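PDB 6OYC: glycosylation Associate Protein 1 from Streptococcus agalactiae serotype V, which probably takes part, in complex with two partner proteins, in the glycosylation and accessory Sec export of streptococcal surface adhesins, and has a GT-B-like fold. Local coordinates for residues 340-343 and 348-351; 89-94 and 129-134; 230-233 and 238-241. One frame throughout, in Å; residues are numbered along the deposited sequence.

Contact 1. Residues 340-343 and 348-351; sequences YKVM and DIKV
Met343 lays its side chain along Ile349 and Val351, alternate residues of strand 349-354, its CG lying 3.7 Å from CG2 of Ile349 and its SD 3.8 Å from CG2 of Val351. The methionine runs extended from CA to SD (chi2 169°) and bends only at chi3, which carries the terminal CE within 4.1 Å of the backbone O of Ile349. Ile349 divides its work between two branches. CG2, anti to its own backbone N, meets the methionine, while CD1, at the end of the other branch, comes to 4.0 Å from CG2 of Val342 and passes close to the Val342 carbonyl; the Val342 and Ile349 side chains cross nearly at right angles. These residues belong to a beta-alpha-beta unit, strand 318-323, helix 329-344 and strand 349-354, and the contact packs the last turn of the helix on the start of the next, parallel strand after a short connection. No hydrogen bond crosses between the segments. Arg405 instead bridges them from outside, hydrogen-bonding through NH2 to Met343 O and through NE to Ile349 O. Around the apolar patch, Leu406 of the adjoining strand touches Met343 and Val351, and Ile477 of helix 473-481 lies against Val342.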
ATOM      1  N   TYR A 340      23.716   2.060 -23.460  1.00 50.64           N
ATOM      2  CA  TYR A 340      24.670   1.371 -24.324  1.00 53.85           C
ATOM      3  C   TYR A 340      26.093   1.884 -24.108  1.00 52.26           C
ATOM      4  O   TYR A 340      27.022   1.096 -23.898  1.00 53.72           O
ATOM      5  CB  TYR A 340      24.238   1.538 -25.783  1.00 56.81           C
ATOM      6  CG  TYR A 340      25.016   0.686 -26.765  1.00 61.89           C
ATOM      7  CD1 TYR A 340      24.852  -0.691 -26.797  1.00 62.57           C
ATOM      8  CD2 TYR A 340      25.902   1.263 -27.671  1.00 60.67           C
ATOM      9  CE1 TYR A 340      25.560  -1.476 -27.695  1.00 64.79           C
ATOM     10  CE2 TYR A 340      26.604   0.487 -28.578  1.00 64.75           C
ATOM     11  CZ  TYR A 340      26.437  -0.881 -28.578  1.00 67.66           C
ATOM     12  OH  TYR A 340      27.133  -1.661 -29.467  1.00 74.25           O
ATOM     13  N   LYS A 341      26.272   3.208 -24.103  1.00 49.06           N
ATOM     14  CA  LYS A 341      27.614   3.777 -23.995  1.00 50.16           C
ATOM     15  C   LYS A 341      28.290   3.395 -22.682  1.00 55.16           C
ATOM     16  O   LYS A 341      29.450   2.960 -22.676  1.00 57.69           O
ATOM     17  CB  LYS A 341      27.555   5.297 -24.145  1.00 51.54           C
ATOM     18  CG  LYS A 341      27.529   5.788 -25.593  1.00 52.45           C
ATOM     19  CD  LYS A 341      27.985   7.236 -25.681  1.00 56.40           C
ATOM     20  CE  LYS A 341      26.957   8.107 -26.410  1.00 65.49           C
ATOM     21  NZ  LYS A 341      26.808   7.783 -27.861  1.00 66.75           N
ATOM     22  N   VAL A 342      27.589   3.554 -21.550  1.00 51.66           N
ATOM     23  CA  VAL A 342      28.229   3.236 -20.273  1.00 51.88           C
ATOM     24  C   VAL A 342      28.438   1.733 -20.130  1.00 52.76           C
ATOM     25  O   VAL A 342      29.347   1.292 -19.416  1.00 53.89           O
ATOM     26  CB  VAL A 342      27.430   3.800 -19.081  1.00 54.61           C
ATOM     27  CG1 VAL A 342      26.959   5.225 -19.359  1.00 53.57           C
ATOM     28  CG2 VAL A 342      26.267   2.885 -18.719  1.00 50.10           C
ATOM     29  N   MET A 343      27.625   0.927 -20.815  1.00 51.41           N
ATOM     30  CA  MET A 343      27.692  -0.519 -20.644  1.00 53.08           C
ATOM     31  C   MET A 343      28.834  -1.128 -21.441  1.00 59.00           C
ATOM     32  O   MET A 343      29.463  -2.088 -20.979  1.00 59.29           O
ATOM     33  CB  MET A 343      26.361  -1.156 -21.040  1.00 48.86           C
ATOM     34  CG  MET A 343      25.370  -1.215 -19.880  1.00 49.48           C
ATOM     35  SD  MET A 343      23.711  -1.658 -20.393  1.00 48.82           S
ATOM     36  CE  MET A 343      23.872  -3.438 -20.602  1.00 45.99           C
ATOM     37  N   ASP A 348      30.290  -5.044 -16.122  1.00 51.13           N
ATOM     38  CA  ASP A 348      29.604  -5.469 -14.911  1.00 54.75           C
ATOM     39  C   ASP A 348      28.237  -4.809 -14.737  1.00 51.50           C
ATOM     40  O   ASP A 348      27.426  -5.291 -13.936  1.00 48.61           O
ATOM     41  CB  ASP A 348      30.491  -5.198 -13.689  1.00 56.22           C
ATOM     42  CG  ASP A 348      31.670  -6.164 -13.597  1.00 58.41           C
ATOM     43  OD1 ASP A 348      31.660  -7.193 -14.301  1.00 65.58           O
ATOM     44  OD2 ASP A 348      32.614  -5.893 -12.834  1.00 59.76           O
ATOM     45  N   ILE A 349      27.954  -3.740 -15.484  1.00 50.55           N
ATOM     46  CA  ILE A 349      26.662  -3.072 -15.395  1.00 49.39           C
ATOM     47  C   ILE A 349      25.596  -3.927 -16.063  1.00 48.10           C
ATOM     48  O   ILE A 349      25.792  -4.436 -17.175  1.00 46.77           O
ATOM     49  CB  ILE A 349      26.733  -1.682 -16.037  1.00 50.08           C
ATOM     50  CG1 ILE A 349      27.595  -0.749 -15.188  1.00 47.36           C
ATOM     51  CG2 ILE A 349      25.343  -1.115 -16.216  1.00 45.70           C
ATOM     52  CD1 ILE A 349      27.914   0.547 -15.870  1.00 47.40           C
ATOM     53  N   LYS A 350      24.477  -4.116 -15.367  1.00 43.58           N
ATOM     54  CA  LYS A 350      23.284  -4.745 -15.908  1.00 43.98           C
ATOM     55  C   LYS A 350      22.103  -3.820 -15.651  1.00 41.60           C
ATOM     56  O   LYS A 350      22.098  -3.067 -14.675  1.00 42.74           O
ATOM     57  CB  LYS A 350      23.049  -6.115 -15.276  1.00 46.36           C
ATOM     58  CG  LYS A 350      24.260  -7.037 -15.392  1.00 52.03           C
ATOM     59  CD  LYS A 350      23.932  -8.459 -14.964  1.00 59.09           C
ATOM     60  CE  LYS A 350      25.090  -9.417 -15.229  1.00 63.99           C
ATOM     61  NZ  LYS A 350      24.805 -10.777 -14.681  1.00 66.30           N
ATOM     62  N   VAL A 351      21.107  -3.855 -16.532  1.00 37.39           N
ATOM     63  CA  VAL A 351      19.953  -2.972 -16.399  1.00 40.63           C
ATOM     64  C   VAL A 351      18.689  -3.815 -16.281  1.00 40.73           C
ATOM     65  O   VAL A 351      18.392  -4.638 -17.157  1.00 41.94           O
ATOM     66  CB  VAL A 351      19.842  -1.972 -17.565  1.00 42.97           C
ATOM     67  CG1 VAL A 351      18.576  -1.093 -17.397  1.00 35.74           C
ATOM     68  CG2 VAL A 351      21.094  -1.097 -17.651  1.00 34.43           C
TER

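Contact 2. Residues 89-94 and 129-134; sequences QMIDFR and GNLTHI
Ile91 and Leu131 meet at a slant, each pointing its CB toward the opposite segment, where a loop lies against strand 131-138 of the large antiparallel sheet. That sheet follows simple up-and-down order, each strand beside its neighbour in sequence, and segment 89-94 belongs to the loop that precedes its first strand, 103-106. The touching branches are methyls: CG2 of Ile91 comes 3.6 Å from CD2 of Leu131. Leu131 has CG anti to its backbone N (chi1 173°), and its two methyls then serve different partners. CD2 goes to the isoleucine, whereas CD1 lies 4.3 Å from CB of Phe93. The phenylalanine thus offers its CB here while its ring leads away to meet the Phe104 ring edge-to-face; the Phe93 side chain also touches Val123, and CG of Arg94 lies over one face of the Phe93 ring, toward the rim. Phe148 and Val123, on the strands flanking 131-138, also touch the buried Leu131. Within the loop, Asp92 forms an Asx turn, its OD1 accepting from Arg94 N, 2.9 Å away, which approaches from above the carboxylate plane. The two backbones share no direct bond, but one water joins them: it donates to Ile91 O at 2.8 Å and accepts from Leu131 N at 2.8 Å.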
ATOM      1  N   GLN A  89      -8.557 -21.517   9.937  1.00 31.44           N
ATOM      2  CA  GLN A  89      -8.690 -22.640   9.022  1.00 31.84           C
ATOM      3  C   GLN A  89      -8.039 -22.269   7.702  1.00 30.98           C
ATOM      4  O   GLN A  89      -8.036 -21.100   7.311  1.00 34.02           O
ATOM      5  CB  GLN A  89     -10.170 -23.014   8.751  1.00 30.11           C
ATOM      6  CG  GLN A  89     -10.935 -23.620   9.899  1.00 32.26           C
ATOM      7  CD  GLN A  89     -12.422 -23.775   9.558  1.00 38.58           C
ATOM      8  OE1 GLN A  89     -12.844 -24.818   9.050  1.00 39.58           O
ATOM      9  NE2 GLN A  89     -13.209 -22.724   9.798  1.00 31.43           N
ATOM     10  N   MET A  90      -7.522 -23.277   6.994  1.00 29.90           N
ATOM     11  CA  MET A  90      -6.862 -23.093   5.699  1.00 32.58           C
ATOM     12  C   MET A  90      -7.779 -23.669   4.626  1.00 30.18           C
ATOM     13  O   MET A  90      -7.774 -24.873   4.379  1.00 28.58           O
ATOM     14  CB  MET A  90      -5.493 -23.768   5.676  1.00 27.13           C
ATOM     15  CG  MET A  90      -4.696 -23.584   6.965  1.00 29.94           C
ATOM     16  SD  MET A  90      -4.397 -21.838   7.339  1.00 41.98           S
ATOM     17  CE  MET A  90      -3.766 -21.188   5.779  1.00 30.11           C
ATOM     18  N   ILE A  91      -8.558 -22.810   3.982  1.00 29.32           N
ATOM     19  CA  ILE A  91      -9.591 -23.282   3.069  1.00 32.05           C
ATOM     20  C   ILE A  91      -8.965 -23.736   1.754  1.00 32.69           C
ATOM     21  O   ILE A  91      -8.283 -22.960   1.078  1.00 32.40           O
ATOM     22  CB  ILE A  91     -10.646 -22.199   2.812  1.00 33.09           C
ATOM     23  CG1 ILE A  91     -11.294 -21.748   4.120  1.00 35.45           C
ATOM     24  CG2 ILE A  91     -11.692 -22.740   1.828  1.00 33.09           C
ATOM     25  CD1 ILE A  91     -12.161 -20.528   3.948  1.00 32.37           C
ATOM     26  N   ASP A  92      -9.227 -24.986   1.380  1.00 30.57           N
ATOM     27  CA  ASP A  92      -8.910 -25.519   0.056  1.00 29.19           C
ATOM     28  C   ASP A  92     -10.193 -25.499  -0.762  1.00 31.99           C
ATOM     29  O   ASP A  92     -11.109 -26.300  -0.513  1.00 32.08           O
ATOM     30  CB  ASP A  92      -8.360 -26.938   0.169  1.00 29.34           C
ATOM     31  CG  ASP A  92      -8.061 -27.582  -1.187  1.00 32.52           C
ATOM     32  OD1 ASP A  92      -8.343 -26.997  -2.271  1.00 27.46           O
ATOM     33  OD2 ASP A  92      -7.517 -28.705  -1.147  1.00 35.10           O
ATOM     34  N   PHE A  93     -10.264 -24.588  -1.735  1.00 27.15           N
ATOM     35  CA  PHE A  93     -11.502 -24.424  -2.487  1.00 27.72           C
ATOM     36  C   PHE A  93     -11.928 -25.714  -3.187  1.00 29.72           C
ATOM     37  O   PHE A  93     -13.111 -25.873  -3.507  1.00 30.35           O
ATOM     38  CB  PHE A  93     -11.345 -23.298  -3.508  1.00 30.17           C
ATOM     39  CG  PHE A  93     -10.674 -23.743  -4.776  1.00 30.28           C
ATOM     40  CD1 PHE A  93      -9.284 -23.796  -4.861  1.00 31.21           C
ATOM     41  CD2 PHE A  93     -11.427 -24.162  -5.869  1.00 29.42           C
ATOM     42  CE1 PHE A  93      -8.657 -24.238  -6.034  1.00 28.13           C
ATOM     43  CE2 PHE A  93     -10.800 -24.600  -7.038  1.00 28.66           C
ATOM     44  CZ  PHE A  93      -9.416 -24.628  -7.110  1.00 28.26           C
ATOM     45  N   ARG A  94     -10.990 -26.633  -3.449  1.00 28.60           N
ATOM     46  CA  ARG A  94     -11.335 -27.879  -4.123  1.00 31.89           C
ATOM     47  C   ARG A  94     -12.237 -28.772  -3.269  1.00 32.15           C
ATOM     48  O   ARG A  94     -12.871 -29.691  -3.800  1.00 31.08           O
ATOM     49  CB  ARG A  94     -10.055 -28.647  -4.506  1.00 30.87           C
ATOM     50  CG  ARG A  94      -9.241 -28.020  -5.621  1.00 26.72           C
ATOM     51  CD  ARG A  94      -7.951 -28.781  -5.853  1.00 29.43           C
ATOM     52  NE  ARG A  94      -8.193 -30.059  -6.523  1.00 31.57           N
ATOM     53  CZ  ARG A  94      -8.213 -30.250  -7.848  1.00 32.14           C
ATOM     54  NH1 ARG A  94      -7.985 -29.248  -8.712  1.00 25.29           N
ATOM     55  NH2 ARG A  94      -8.459 -31.470  -8.306  1.00 29.49           N
ATOM     56  N   GLY A 129      -1.625 -16.069  -1.389  1.00 28.45           N
ATOM     57  CA  GLY A 129      -2.146 -17.302  -1.939  1.00 28.28           C
ATOM     58  C   GLY A 129      -3.418 -17.815  -1.297  1.00 27.74           C
ATOM     59  O   GLY A 129      -3.987 -18.798  -1.787  1.00 26.39           O
ATOM     60  N   ASN A 130      -3.883 -17.190  -0.223  1.00 27.17           N
ATOM     61  CA  ASN A 130      -5.084 -17.655   0.449  1.00 26.98           C
ATOM     62  C   ASN A 130      -6.321 -17.362  -0.403  1.00 30.47           C
ATOM     63  O   ASN A 130      -6.395 -16.347  -1.104  1.00 30.37           O
ATOM     64  CB  ASN A 130      -5.208 -16.980   1.814  1.00 28.50           C
ATOM     65  CG  ASN A 130      -5.254 -15.454   1.712  1.00 28.65           C
ATOM     66  OD1 ASN A 130      -4.409 -14.829   1.061  1.00 30.69           O
ATOM     67  ND2 ASN A 130      -6.253 -14.852   2.348  1.00 31.76           N
ATOM     68  N   LEU A 131      -7.284 -18.276  -0.366  1.00 28.20           N
ATOM     69  CA  LEU A 131      -8.578 -18.026  -0.989  1.00 27.37           C
ATOM     70  C   LEU A 131      -9.197 -16.749  -0.410  1.00 30.44           C
ATOM     71  O   LEU A 131      -9.424 -16.651   0.805  1.00 27.99           O
ATOM     72  CB  LEU A 131      -9.501 -19.227  -0.757  1.00 27.81           C
ATOM     73  CG  LEU A 131     -10.945 -19.039  -1.212  1.00 30.15           C
ATOM     74  CD1 LEU A 131     -10.997 -19.100  -2.741  1.00 25.28           C
ATOM     75  CD2 LEU A 131     -11.836 -20.095  -0.598  1.00 29.73           C
ATOM     76  N   THR A 132      -9.456 -15.766  -1.275  1.00 28.97           N
ATOM     77  CA  THR A 132     -10.066 -14.505  -0.859  1.00 29.53           C
ATOM     78  C   THR A 132     -11.542 -14.425  -1.225  1.00 29.46           C
ATOM     79  O   THR A 132     -12.382 -14.103  -0.373  1.00 30.14           O
ATOM     80  CB  THR A 132      -9.329 -13.313  -1.478  1.00 32.40           C
ATOM     81  OG1 THR A 132      -9.126 -13.552  -2.880  1.00 29.73           O
ATOM     82  CG2 THR A 132      -7.983 -13.107  -0.795  1.00 32.45           C
ATOM     83  N   HIS A 133     -11.891 -14.706  -2.473  1.00 25.65           N
ATOM     84  CA  HIS A 133     -13.308 -14.682  -2.798  1.00 32.48           C
ATOM     85  C   HIS A 133     -13.608 -15.618  -3.959  1.00 31.16           C
ATOM     86  O   HIS A 133     -12.726 -15.974  -4.748  1.00 27.78           O
ATOM     87  CB  HIS A 133     -13.811 -13.251  -3.081  1.00 26.78           C
ATOM     88  CG  HIS A 133     -13.212 -12.598  -4.292  1.00 31.76           C
ATOM     89  ND1 HIS A 133     -12.077 -11.810  -4.235  1.00 30.92           N
ATOM     90  CD2 HIS A 133     -13.644 -12.539  -5.574  1.00 30.51           C
ATOM     91  CE1 HIS A 133     -11.819 -11.325  -5.436  1.00 26.79           C
ATOM     92  NE2 HIS A 133     -12.759 -11.746  -6.266  1.00 31.23           N
ATOM     93  N   ILE A 134     -14.873 -16.034  -4.028  1.00 29.19           N
ATOM     94  CA  ILE A 134     -15.397 -16.780  -5.163  1.00 29.64           C
ATOM     95  C   ILE A 134     -16.567 -16.007  -5.770  1.00 33.79           C
ATOM     96  O   ILE A 134     -17.547 -15.692  -5.072  1.00 29.24           O
ATOM     97  CB  ILE A 134     -15.835 -18.193  -4.761  1.00 30.73           C
ATOM     98  CG1 ILE A 134     -14.649 -18.996  -4.229  1.00 25.03           C
ATOM     99  CG2 ILE A 134     -16.517 -18.868  -5.926  1.00 26.85           C
ATOM    100  CD1 ILE A 134     -15.082 -20.208  -3.446  1.00 26.59           C
TER
HETATM  101  O   HOH W   1      -7.176 -20.462   1.433  1.00 27.56           O

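Contact 3. Residues 230-233 and 238-241; sequences IIVS and HNAF
His238 reaches back from the start of a short helix to the end of the strand before it, and its ring makes the one hydrogen bond between the two segments. From CB, which points toward the strand, the chain turns to CG at chi1 64°, between the backbone N and the carbonyl carbon, and this directs the imidazole at Ser233. Of the ring atoms, CD2 lies 4.2 Å from CG1 of Val232, and ND1 bonds to Tyr9 OH outside the segments. CE1 is 3.3 Å from Ser233 O, flanking the main bond. At the tip, NE2 donates to Ser233 O over 2.6 Å with an N-H...O angle of 155°. The oxygen lies close to the ring plane, and the donor arrives almost in line with the carbonyl, at a C=O...N angle of 171°. Val232 CG1 lies 3.7 Å from NE2, oblique to the ring, and is also near OD1 of Asn239, whose hydrogen-bond partner is Asn235 N in the connection between the segments. The pair of elements opens a beta-alpha-beta unit of the parallel, Rossmann-like sheet in the N-terminal half, with His238 at the N-cap position of helix 239-242. Because NE2 is a donor to a main-chain carbonyl, it carries a proton; with ND1 also engaged, both ring nitrogens are held, which probably fixes the rotation of the buried imidazole.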
ATOM      1  N   ILE A 230      -4.548   9.671  20.641  1.00 37.45           N
ATOM      2  CA  ILE A 230      -5.086   9.129  19.407  1.00 33.29           C
ATOM      3  C   ILE A 230      -4.292   9.740  18.270  1.00 35.84           C
ATOM      4  O   ILE A 230      -4.165  10.968  18.183  1.00 36.69           O
ATOM      5  CB  ILE A 230      -6.585   9.426  19.268  1.00 33.80           C
ATOM      6  CG1 ILE A 230      -7.353   8.817  20.438  1.00 34.44           C
ATOM      7  CG2 ILE A 230      -7.115   8.868  17.971  1.00 35.62           C
ATOM      8  CD1 ILE A 230      -8.811   9.102  20.384  1.00 36.77           C
ATOM      9  N   ILE A 231      -3.727   8.892  17.416  1.00 31.77           N
ATOM     10  CA  ILE A 231      -3.018   9.341  16.229  1.00 32.47           C
ATOM     11  C   ILE A 231      -3.892   9.012  15.036  1.00 33.41           C
ATOM     12  O   ILE A 231      -4.183   7.840  14.771  1.00 33.15           O
ATOM     13  CB  ILE A 231      -1.622   8.709  16.122  1.00 34.69           C
ATOM     14  CG1 ILE A 231      -0.797   9.104  17.368  1.00 32.87           C
ATOM     15  CG2 ILE A 231      -0.948   9.173  14.847  1.00 28.83           C
ATOM     16  CD1 ILE A 231       0.405   8.243  17.683  1.00 37.26           C
ATOM     17  N   VAL A 232      -4.353  10.055  14.350  1.00 33.35           N
ATOM     18  CA  VAL A 232      -5.367   9.936  13.314  1.00 31.31           C
ATOM     19  C   VAL A 232      -4.725  10.172  11.954  1.00 33.67           C
ATOM     20  O   VAL A 232      -4.118  11.224  11.707  1.00 32.43           O
ATOM     21  CB  VAL A 232      -6.529  10.919  13.528  1.00 36.73           C
ATOM     22  CG1 VAL A 232      -7.558  10.780  12.380  1.00 33.12           C
ATOM     23  CG2 VAL A 232      -7.183  10.684  14.886  1.00 34.65           C
ATOM     24  N   SER A 233      -4.877   9.192  11.077  1.00 30.83           N
ATOM     25  CA  SER A 233      -4.651   9.393   9.654  1.00 32.91           C
ATOM     26  C   SER A 233      -5.636  10.434   9.120  1.00 33.37           C
ATOM     27  O   SER A 233      -6.850  10.207   9.139  1.00 34.27           O
ATOM     28  CB  SER A 233      -4.841   8.050   8.949  1.00 29.94           C
ATOM     29  OG  SER A 233      -4.074   7.972   7.780  1.00 38.38           O
ATOM     30  N   HIS A 238     -13.478  10.427   7.850  1.00 25.98           N
ATOM     31  CA  HIS A 238     -13.679  10.136   9.267  1.00 34.52           C
ATOM     32  C   HIS A 238     -13.266  11.240  10.247  1.00 33.21           C
ATOM     33  O   HIS A 238     -13.506  11.084  11.443  1.00 34.90           O
ATOM     34  CB  HIS A 238     -12.958   8.826   9.645  1.00 31.88           C
ATOM     35  CG  HIS A 238     -11.470   8.884   9.507  1.00 33.02           C
ATOM     36  ND1 HIS A 238     -10.719   7.775   9.180  1.00 32.21           N
ATOM     37  CD2 HIS A 238     -10.590   9.907   9.654  1.00 33.09           C
ATOM     38  CE1 HIS A 238      -9.441   8.112   9.131  1.00 32.26           C
ATOM     39  NE2 HIS A 238      -9.335   9.399   9.424  1.00 31.79           N
ATOM     40  N   ASN A 239     -12.656  12.331   9.786  1.00 33.12           N
ATOM     41  CA  ASN A 239     -12.207  13.378  10.695  1.00 33.79           C
ATOM     42  C   ASN A 239     -13.343  13.897  11.568  1.00 38.07           C
ATOM     43  O   ASN A 239     -13.137  14.185  12.751  1.00 40.61           O
ATOM     44  CB  ASN A 239     -11.608  14.534   9.904  1.00 32.40           C
ATOM     45  CG  ASN A 239     -10.213  14.254   9.433  1.00 35.58           C
ATOM     46  OD1 ASN A 239      -9.581  13.277   9.848  1.00 34.76           O
ATOM     47  ND2 ASN A 239      -9.714  15.109   8.543  1.00 34.68           N
ATOM     48  N   ALA A 240     -14.550  14.013  11.006  1.00 33.03           N
ATOM     49  CA  ALA A 240     -15.618  14.714  11.706  1.00 37.98           C
ATOM     50  C   ALA A 240     -16.059  13.957  12.953  1.00 42.20           C
ATOM     51  O   ALA A 240     -16.268  14.568  14.010  1.00 48.59           O
ATOM     52  CB  ALA A 240     -16.805  14.965  10.773  1.00 29.81           C
ATOM     53  N   PHE A 241     -16.183  12.635  12.879  1.00 38.32           N
ATOM     54  CA  PHE A 241     -16.587  11.929  14.090  1.00 43.32           C
ATOM     55  C   PHE A 241     -15.413  11.428  14.926  1.00 42.75           C
ATOM     56  O   PHE A 241     -15.631  10.990  16.055  1.00 45.66           O
ATOM     57  CB  PHE A 241     -17.556  10.769  13.773  1.00 36.34           C
ATOM     58  CG  PHE A 241     -16.982   9.689  12.887  1.00 34.73           C
ATOM     59  CD1 PHE A 241     -16.273   8.627  13.426  1.00 35.22           C
ATOM     60  CD2 PHE A 241     -17.203   9.713  11.527  1.00 32.00           C
ATOM     61  CE1 PHE A 241     -15.779   7.615  12.625  1.00 32.97           C
ATOM     62  CE2 PHE A 241     -16.706   8.707  10.711  1.00 37.44           C
ATOM     63  CZ  PHE A 241     -15.990   7.653  11.265  1.00 34.44           C
TER

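Overall arrangement
The three contacts each involve a different sheet of one chain. Contact 3 belongs to the seven-stranded parallel sheet and contact 1 to the six-stranded one, in keeping with the two Rossmann-like halves of a GT-B-like fold; they lie on opposite sides of the chain's centre, with centres 49 Å apart. Contact 2 lies where a loop meets the antiparallel sheet, which is inserted between strands of the first half, its centre 34 Å from that of contact 3 and 45 Å from that of contact 1. None touches another; even contacts 2 and 3 are about 23 Å apart at their nearest atoms. Of the three, contact 3 has a sulfate ion about 5 Å from the Asn239 side chain; it probably came from the crystallisation solution, though such ions can mark pockets.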